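Crh-like protein 5 (Neosartorya fumigata, PDB 6IBU) cleaves chitin and transfers the fragments to 1,6-beta-glucan or to other chitin chains, cross-linking the polysaccharides of the fungal cell wall. Local coordinates at residues Phe68-Ala79 against Pro135-Trp146. Sequence-based numbering, arbitrary orientation.
Sequences FFFGKAEVVMKA and PQETFHTYTIDW
Trp146 fills the bend made by Phe68, Phe69 and Phe70, at one end of an antiparallel strand pair in the GH16 beta-sandwich (concanavalin-like fold). Strands 71-78 and 140-146 are neighbours in one of its sheets, and strand 212-223 flanks 71-78 on its other edge. The indole edge points at the face of the Phe68 ring in a T-shaped pair, with planes at 86°. Phe70 lies over one indole face at an oblique tilt; its CE1 is 3.4 Å from Trp146 NE1. That NE1 donates to Pro175 O, so the buried indole is also tied outside the pair. Paired backbone hydrogen bonds run from Gly71 with Trp146 to Met77 with His140.

At the other end Lys78 and Phe139 pack together. Lys78 CB sits over the centre of the Phe139 ring, 3.5 Å from its centroid. The lysine chain leaves CB anti to the backbone N (chi1 -174°), which brings CG to 3.4 Å from Thr138 O.

Tyr142 faces the sandwich interior with Ala73, Val75, Met77 and Ile144. Trp101, on the strand that carries the probable catalytic Glu98 and Glu102, meets the tyrosine ring edge-to-face. Met77 bends at its thioether (chi3 75°) and lays CE over the other strand's Tyr142 ring. Tyr142 OH is hydrogen-bonded to a water 2.7 Å away, and this water also lies 2.7 Å from Pro135 O.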
ATOM      1  N   PHE A  68      -3.342   9.031   7.761  1.00 18.46           N
ATOM      2  CA  PHE A  68      -4.644   9.671   7.480  1.00 17.97           C
ATOM      3  C   PHE A  68      -5.737   8.714   7.960  1.00 17.90           C
ATOM      4  O   PHE A  68      -5.482   7.516   8.087  1.00 17.17           O
ATOM      5  CB  PHE A  68      -4.707  10.098   6.018  1.00 17.86           C
ATOM      6  CG  PHE A  68      -4.870   9.001   5.006  1.00 17.88           C
ATOM      7  CD1 PHE A  68      -3.801   8.213   4.640  1.00 17.82           C
ATOM      8  CD2 PHE A  68      -6.073   8.842   4.339  1.00 18.05           C
ATOM      9  CE1 PHE A  68      -3.963   7.223   3.685  1.00 18.66           C
ATOM     10  CE2 PHE A  68      -6.230   7.846   3.397  1.00 18.19           C
ATOM     11  CZ  PHE A  68      -5.176   7.046   3.061  1.00 18.09           C
ATOM     12  N   PHE A  69      -6.897   9.266   8.301  1.00 18.58           N
ATOM     13  CA  PHE A  69      -8.009   8.540   8.949  1.00 17.58           C
ATOM     14  C   PHE A  69      -9.239   8.699   8.083  1.00 17.35           C
ATOM     15  O   PHE A  69      -9.965   9.699   8.250  1.00 20.84           O
ATOM     16  CB  PHE A  69      -8.242   9.076  10.353  1.00 19.06           C
ATOM     17  CG  PHE A  69      -9.196   8.270  11.198  1.00 18.82           C
ATOM     18  CD1 PHE A  69      -9.308   6.901  11.036  1.00 18.79           C
ATOM     19  CD2 PHE A  69      -9.945   8.888  12.181  1.00 18.51           C
ATOM     20  CE1 PHE A  69     -10.156   6.164  11.841  1.00 20.39           C
ATOM     21  CE2 PHE A  69     -10.789   8.149  12.995  1.00 19.87           C
ATOM     22  CZ  PHE A  69     -10.885   6.791  12.823  1.00 20.13           C
ATOM     23  N   PHE A  70      -9.442   7.743   7.191  1.00 16.02           N
ATOM     24  CA  PHE A  70     -10.465   7.727   6.117  1.00 16.04           C
ATOM     25  C   PHE A  70     -10.084   8.750   5.060  1.00 16.53           C
ATOM     26  O   PHE A  70      -9.306   9.660   5.341  1.00 16.63           O
ATOM     27  CB  PHE A  70     -11.876   7.954   6.659  1.00 15.81           C
ATOM     28  CG  PHE A  70     -12.303   6.848   7.585  1.00 16.17           C
ATOM     29  CD1 PHE A  70     -12.519   5.582   7.065  1.00 16.92           C
ATOM     30  CD2 PHE A  70     -12.451   7.037   8.952  1.00 16.79           C
ATOM     31  CE1 PHE A  70     -12.871   4.516   7.875  1.00 16.61           C
ATOM     32  CE2 PHE A  70     -12.816   5.971   9.764  1.00 17.71           C
ATOM     33  CZ  PHE A  70     -13.029   4.714   9.225  1.00 16.90           C
ATOM     34  N   GLY A  71     -10.618   8.568   3.862  1.00 16.74           N
ATOM     35  CA  GLY A  71     -10.411   9.482   2.732  1.00 18.32           C
ATOM     36  C   GLY A  71     -10.000   8.705   1.497  1.00 19.09           C
ATOM     37  O   GLY A  71     -10.736   7.791   1.087  1.00 19.35           O
ATOM     38  N   LYS A  72      -8.851   9.030   0.924  1.00 21.11           N
ATOM     39  CA  LYS A  72      -8.487   8.574  -0.437  1.00 21.79           C
ATOM     40  C   LYS A  72      -6.968   8.470  -0.564  1.00 21.37           C
ATOM     41  O   LYS A  72      -6.262   9.380  -0.108  1.00 21.24           O
ATOM     42  CB  LYS A  72      -9.049   9.569  -1.443  1.00 24.58           C
ATOM     43  CG  LYS A  72      -9.116   9.053  -2.867  1.00 29.47           C
ATOM     44  CD  LYS A  72      -9.367  10.148  -3.865  1.00 33.05           C
ATOM     45  CE  LYS A  72     -10.385   9.765  -4.915  1.00 36.71           C
ATOM     46  NZ  LYS A  72     -10.477  10.809  -5.956  1.00 39.28           N
ATOM     47  N   ALA A  73      -6.487   7.406  -1.201  1.00 20.84           N
ATOM     48  CA  ALA A  73      -5.082   7.292  -1.639  1.00 19.97           C
ATOM     49  C   ALA A  73      -5.092   6.981  -3.139  1.00 19.26           C
ATOM     50  O   ALA A  73      -5.713   5.998  -3.554  1.00 16.54           O
ATOM     51  CB  ALA A  73      -4.364   6.264  -0.798  1.00 19.91           C
ATOM     52  N   GLU A  74      -4.468   7.842  -3.930  1.00 20.58           N
ATOM     53  CA  GLU A  74      -4.399   7.706  -5.399  1.00 21.51           C
ATOM     54  C   GLU A  74      -2.919   7.691  -5.799  1.00 21.06           C
ATOM     55  O   GLU A  74      -2.187   8.630  -5.451  1.00 20.28           O
ATOM     56  CB  GLU A  74      -5.204   8.845  -6.008  1.00 26.52           C
ATOM     57  CG  GLU A  74      -5.359   8.766  -7.513  1.00 29.70           C
ATOM     58  CD  GLU A  74      -6.495   9.639  -8.017  1.00 33.93           C
ATOM     59  OE1 GLU A  74      -7.663   9.187  -7.908  1.00 36.65           O
ATOM     60  OE2 GLU A  74      -6.218  10.782  -8.500  1.00 38.47           O
ATOM     61  N   VAL A  75      -2.480   6.649  -6.497  1.00 18.37           N
ATOM     62  CA  VAL A  75      -1.053   6.490  -6.859  1.00 17.81           C
ATOM     63  C   VAL A  75      -0.967   6.283  -8.364  1.00 16.79           C
ATOM     64  O   VAL A  75      -1.674   5.435  -8.884  1.00 16.85           O
ATOM     65  CB  VAL A  75      -0.400   5.341  -6.084  1.00 17.37           C
ATOM     66  CG1 VAL A  75       1.074   5.234  -6.425  1.00 17.62           C
ATOM     67  CG2 VAL A  75      -0.599   5.504  -4.587  1.00 17.64           C
ATOM     68  N   VAL A  76      -0.156   7.072  -9.053  1.00 16.42           N
ATOM     69  CA  VAL A  76       0.129   6.833 -10.501  1.00 17.32           C
ATOM     70  C   VAL A  76       1.427   5.984 -10.560  1.00 17.59           C
ATOM     71  O   VAL A  76       2.405   6.508 -10.035  1.00 15.52           O
ATOM     72  CB  VAL A  76       0.192   8.183 -11.242  1.00 17.84           C
ATOM     73  CG1 VAL A  76       0.608   8.034 -12.695  1.00 17.71           C
ATOM     74  CG2 VAL A  76      -1.138   8.916 -11.145  1.00 17.60           C
ATOM     75  N   MET A  77       1.416   4.692 -11.034  1.00 18.36           N
ATOM     76  CA  MET A  77       2.468   3.631 -10.963  1.00 20.31           C
ATOM     77  C   MET A  77       2.467   2.871 -12.288  1.00 18.46           C
ATOM     78  O   MET A  77       1.455   2.824 -13.075  1.00 18.52           O
ATOM     79  CB  MET A  77       2.274   2.633  -9.802  1.00 23.26           C
ATOM     80  CG  MET A  77       3.139   1.394  -9.914  1.00 25.22           C
ATOM     81  SD  MET A  77       2.915   0.390  -8.531  1.00 41.13           S
ATOM     82  CE  MET A  77       1.307  -0.319  -8.862  1.00 36.44           C
ATOM     83  N   LYS A  78       3.692   2.633 -12.629  1.00 18.27           N
ATOM     84  CA  LYS A  78       4.049   1.664 -13.652  1.00 18.24           C
ATOM     85  C   LYS A  78       4.791   0.569 -12.920  1.00 15.75           C
ATOM     86  O   LYS A  78       5.763   0.858 -12.271  1.00 15.20           O
ATOM     87  CB  LYS A  78       4.866   2.327 -14.756  1.00 20.10           C
ATOM     88  CG  LYS A  78       5.116   1.353 -15.893  1.00 22.56           C
ATOM     89  CD  LYS A  78       5.694   1.982 -17.116  1.00 24.51           C
ATOM     90  CE  LYS A  78       7.158   2.297 -16.868  1.00 28.67           C
ATOM     91  NZ  LYS A  78       8.016   2.017 -18.045  1.00 32.56           N
ATOM     92  N   ALA A  79       4.304  -0.646 -12.990  1.00 15.11           N
ATOM     93  CA  ALA A  79       4.825  -1.757 -12.170  1.00 15.93           C
ATOM     94  C   ALA A  79       6.150  -2.253 -12.752  1.00 16.14           C
ATOM     95  O   ALA A  79       6.388  -2.119 -13.947  1.00 18.24           O
ATOM     96  CB  ALA A  79       3.812  -2.860 -12.096  1.00 15.65           C
ATOM     97  N   PRO A 135       0.250  -3.562 -16.798  1.00 20.04           N
ATOM     98  CA  PRO A 135       0.640  -2.685 -15.698  1.00 18.63           C
ATOM     99  C   PRO A 135       2.153  -2.439 -15.600  1.00 18.85           C
ATOM    100  O   PRO A 135       2.509  -1.426 -15.082  1.00 18.14           O
ATOM    101  CB  PRO A 135       0.123  -3.389 -14.442  1.00 18.65           C
ATOM    102  CG  PRO A 135      -0.075  -4.820 -14.842  1.00 19.77           C
ATOM    103  CD  PRO A 135      -0.376  -4.808 -16.330  1.00 20.21           C
ATOM    104  N   GLN A 136       2.989  -3.302 -16.168  1.00 19.11           N
ATOM    105  CA  GLN A 136       4.468  -3.136 -16.195  1.00 20.03           C
ATOM    106  C   GLN A 136       4.875  -2.208 -17.350  1.00 20.09           C
ATOM    107  O   GLN A 136       5.993  -1.781 -17.351  1.00 19.39           O
ATOM    108  CB  GLN A 136       5.170  -4.481 -16.393  1.00 19.77           C
ATOM    109  CG  GLN A 136       4.741  -5.558 -15.420  1.00 20.59           C
ATOM    110  CD  GLN A 136       3.425  -6.250 -15.697  1.00 20.26           C
ATOM    111  OE1 GLN A 136       2.797  -6.052 -16.731  1.00 20.32           O
ATOM    112  NE2 GLN A 136       2.986  -7.052 -14.736  1.00 18.57           N
ATOM    113  N   GLU A 137       4.018  -1.908 -18.313  1.00 22.22           N
ATOM    114  CA  GLU A 137       4.492  -1.221 -19.534  1.00 28.48           C
ATOM    115  C   GLU A 137       3.877   0.158 -19.641  1.00 27.48           C
ATOM    116  O   GLU A 137       4.320   0.968 -20.435  1.00 26.37           O
ATOM    117  CB  GLU A 137       4.217  -2.088 -20.762  1.00 35.23           C
ATOM    118  CG  GLU A 137       5.471  -2.365 -21.596  1.00 43.71           C
ATOM    119  CD  GLU A 137       5.978  -3.808 -21.713  1.00 51.50           C
ATOM    120  OE1 GLU A 137       5.355  -4.728 -21.111  1.00 57.15           O
ATOM    121  OE2 GLU A 137       7.001  -4.019 -22.434  1.00 49.95           O
ATOM    122  N   THR A 138       2.954   0.458 -18.779  1.00 28.19           N
ATOM    123  CA  THR A 138       2.271   1.755 -18.901  1.00 28.55           C
ATOM    124  C   THR A 138       1.902   2.233 -17.506  1.00 28.36           C
ATOM    125  O   THR A 138       1.779   1.387 -16.678  1.00 27.83           O
ATOM    126  CB  THR A 138       0.983   1.563 -19.679  1.00 30.41           C
ATOM    127  OG1 THR A 138       0.400   2.836 -19.944  1.00 35.21           O
ATOM    128  CG2 THR A 138       0.006   0.748 -18.878  1.00 31.06           C
ATOM    129  N   PHE A 139       1.720   3.524 -17.232  1.00 26.89           N
ATOM    130  CA  PHE A 139       1.234   4.061 -15.926  1.00 24.33           C
ATOM    131  C   PHE A 139      -0.277   3.859 -15.838  1.00 22.44           C
ATOM    132  O   PHE A 139      -0.951   3.936 -16.862  1.00 22.42           O
ATOM    133  CB  PHE A 139       1.603   5.535 -15.797  1.00 24.43           C
ATOM    134  CG  PHE A 139       3.045   5.695 -15.412  1.00 24.04           C
ATOM    135  CD1 PHE A 139       3.398   5.649 -14.080  1.00 22.31           C
ATOM    136  CD2 PHE A 139       4.039   5.812 -16.373  1.00 22.59           C
ATOM    137  CE1 PHE A 139       4.720   5.782 -13.699  1.00 23.93           C
ATOM    138  CE2 PHE A 139       5.365   5.948 -15.991  1.00 23.32           C
ATOM    139  CZ  PHE A 139       5.702   5.937 -14.656  1.00 24.10           C
ATOM    140  N   HIS A 140      -0.775   3.586 -14.636  1.00 20.16           N
ATOM    141  CA  HIS A 140      -2.216   3.568 -14.311  1.00 17.66           C
ATOM    142  C   HIS A 140      -2.389   4.360 -13.030  1.00 16.30           C
ATOM    143  O   HIS A 140      -1.428   4.497 -12.285  1.00 14.58           O
ATOM    144  CB  HIS A 140      -2.732   2.135 -14.137  1.00 18.26           C
ATOM    145  CG  HIS A 140      -2.791   1.372 -15.411  1.00 18.56           C
ATOM    146  ND1 HIS A 140      -3.757   1.617 -16.355  1.00 18.07           N
ATOM    147  CD2 HIS A 140      -1.999   0.395 -15.902  1.00 18.03           C
ATOM    148  CE1 HIS A 140      -3.557   0.810 -17.382  1.00 18.55           C
ATOM    149  NE2 HIS A 140      -2.481   0.061 -17.131  1.00 18.38           N
ATOM    150  N   THR A 141      -3.601   4.818 -12.777  1.00 16.14           N
ATOM    151  CA  THR A 141      -3.948   5.500 -11.523  1.00 15.83           C
ATOM    152  C   THR A 141      -4.624   4.473 -10.627  1.00 14.99           C
ATOM    153  O   THR A 141      -5.724   4.053 -10.946  1.00 14.39           O
ATOM    154  CB  THR A 141      -4.828   6.715 -11.783  1.00 16.03           C
ATOM    155  OG1 THR A 141      -4.116   7.533 -12.699  1.00 16.54           O
ATOM    156  CG2 THR A 141      -5.117   7.473 -10.515  1.00 16.99           C
ATOM    157  N   TYR A 142      -3.980   4.119  -9.528  1.00 14.93           N
ATOM    158  CA  TYR A 142      -4.531   3.165  -8.543  1.00 14.47           C
ATOM    159  C   TYR A 142      -5.123   3.979  -7.394  1.00 14.18           C
ATOM    160  O   TYR A 142      -4.400   4.706  -6.712  1.00 12.87           O
ATOM    161  CB  TYR A 142      -3.443   2.205  -8.108  1.00 14.59           C
ATOM    162  CG  TYR A 142      -2.894   1.353  -9.220  1.00 15.97           C
ATOM    163  CD1 TYR A 142      -3.440   0.112  -9.509  1.00 17.02           C
ATOM    164  CD2 TYR A 142      -1.808   1.785  -9.970  1.00 16.26           C
ATOM    165  CE1 TYR A 142      -2.923  -0.674 -10.527  1.00 17.85           C
ATOM    166  CE2 TYR A 142      -1.264   0.996 -10.965  1.00 16.33           C
ATOM    167  CZ  TYR A 142      -1.814  -0.239 -11.245  1.00 17.67           C
ATOM    168  OH  TYR A 142      -1.285  -1.005 -12.247  1.00 16.99           O
ATOM    169  N   THR A 143      -6.427   3.860  -7.209  1.00 13.73           N
ATOM    170  CA  THR A 143      -7.187   4.697  -6.258  1.00 14.66           C
ATOM    171  C   THR A 143      -7.876   3.805  -5.225  1.00 13.90           C
ATOM    172  O   THR A 143      -8.554   2.867  -5.613  1.00 12.79           O
ATOM    173  CB  THR A 143      -8.218   5.544  -7.001  1.00 15.36           C
ATOM    174  OG1 THR A 143      -7.529   6.202  -8.063  1.00 16.57           O
ATOM    175  CG2 THR A 143      -8.916   6.528  -6.087  1.00 15.75           C
ATOM    176  N   ILE A 144      -7.711   4.137  -3.954  1.00 13.95           N
ATOM    177  CA  ILE A 144      -8.427   3.490  -2.824  1.00 14.08           C
ATOM    178  C   ILE A 144      -9.276   4.554  -2.154  1.00 14.36           C
ATOM    179  O   ILE A 144      -8.696   5.472  -1.657  1.00 14.53           O
ATOM    180  CB  ILE A 144      -7.441   2.858  -1.838  1.00 13.90           C
ATOM    181  CG1 ILE A 144      -6.633   1.737  -2.489  1.00 13.99           C
ATOM    182  CG2 ILE A 144      -8.184   2.378  -0.597  1.00 13.84           C
ATOM    183  CD1 ILE A 144      -5.497   1.223  -1.649  1.00 14.44           C
ATOM    184  N   ASP A 145     -10.592   4.433  -2.225  1.00 16.41           N
ATOM    185  CA  ASP A 145     -11.557   5.282  -1.488  1.00 17.95           C
ATOM    186  C   ASP A 145     -11.912   4.545  -0.203  1.00 16.41           C
ATOM    187  O   ASP A 145     -12.293   3.391  -0.256  1.00 15.82           O
ATOM    188  CB  ASP A 145     -12.771   5.636  -2.341  1.00 20.86           C
ATOM    189  CG  ASP A 145     -12.472   6.815  -3.272  1.00 26.76           C
ATOM    190  OD1 ASP A 145     -12.510   8.006  -2.791  1.00 29.27           O
ATOM    191  OD2 ASP A 145     -12.152   6.547  -4.470  1.00 32.65           O
ATOM    192  N   TRP A 146     -11.752   5.199   0.927  1.00 14.97           N
ATOM    193  CA  TRP A 146     -11.828   4.515   2.228  1.00 16.02           C
ATOM    194  C   TRP A 146     -12.751   5.299   3.151  1.00 17.38           C
ATOM    195  O   TRP A 146     -12.397   6.399   3.573  1.00 19.12           O
ATOM    196  CB  TRP A 146     -10.414   4.358   2.747  1.00 15.77           C
ATOM    197  CG  TRP A 146     -10.294   3.893   4.147  1.00 15.52           C
ATOM    198  CD1 TRP A 146     -11.036   2.941   4.780  1.00 15.63           C
ATOM    199  CD2 TRP A 146      -9.266   4.303   5.053  1.00 15.12           C
ATOM    200  NE1 TRP A 146     -10.550   2.760   6.044  1.00 15.58           N
ATOM    201  CE2 TRP A 146      -9.467   3.575   6.237  1.00 15.57           C
ATOM    202  CE3 TRP A 146      -8.219   5.222   4.973  1.00 15.59           C
ATOM    203  CZ2 TRP A 146      -8.665   3.763   7.350  1.00 15.46           C
ATOM    204  CZ3 TRP A 146      -7.411   5.396   6.063  1.00 15.59           C
ATOM    205  CH2 TRP A 146      -7.640   4.673   7.234  1.00 15.64           C
TER
HETATM  206  O   HOH W   1     -13.154   8.721  -0.285  1.00 20.78           O
HETATM  207  O   HOH W   2      -4.203   3.443  -4.232  1.00 15.42           O
HETATM  208  O   HOH W   3       0.670   0.036 -13.726  1.00 14.10           O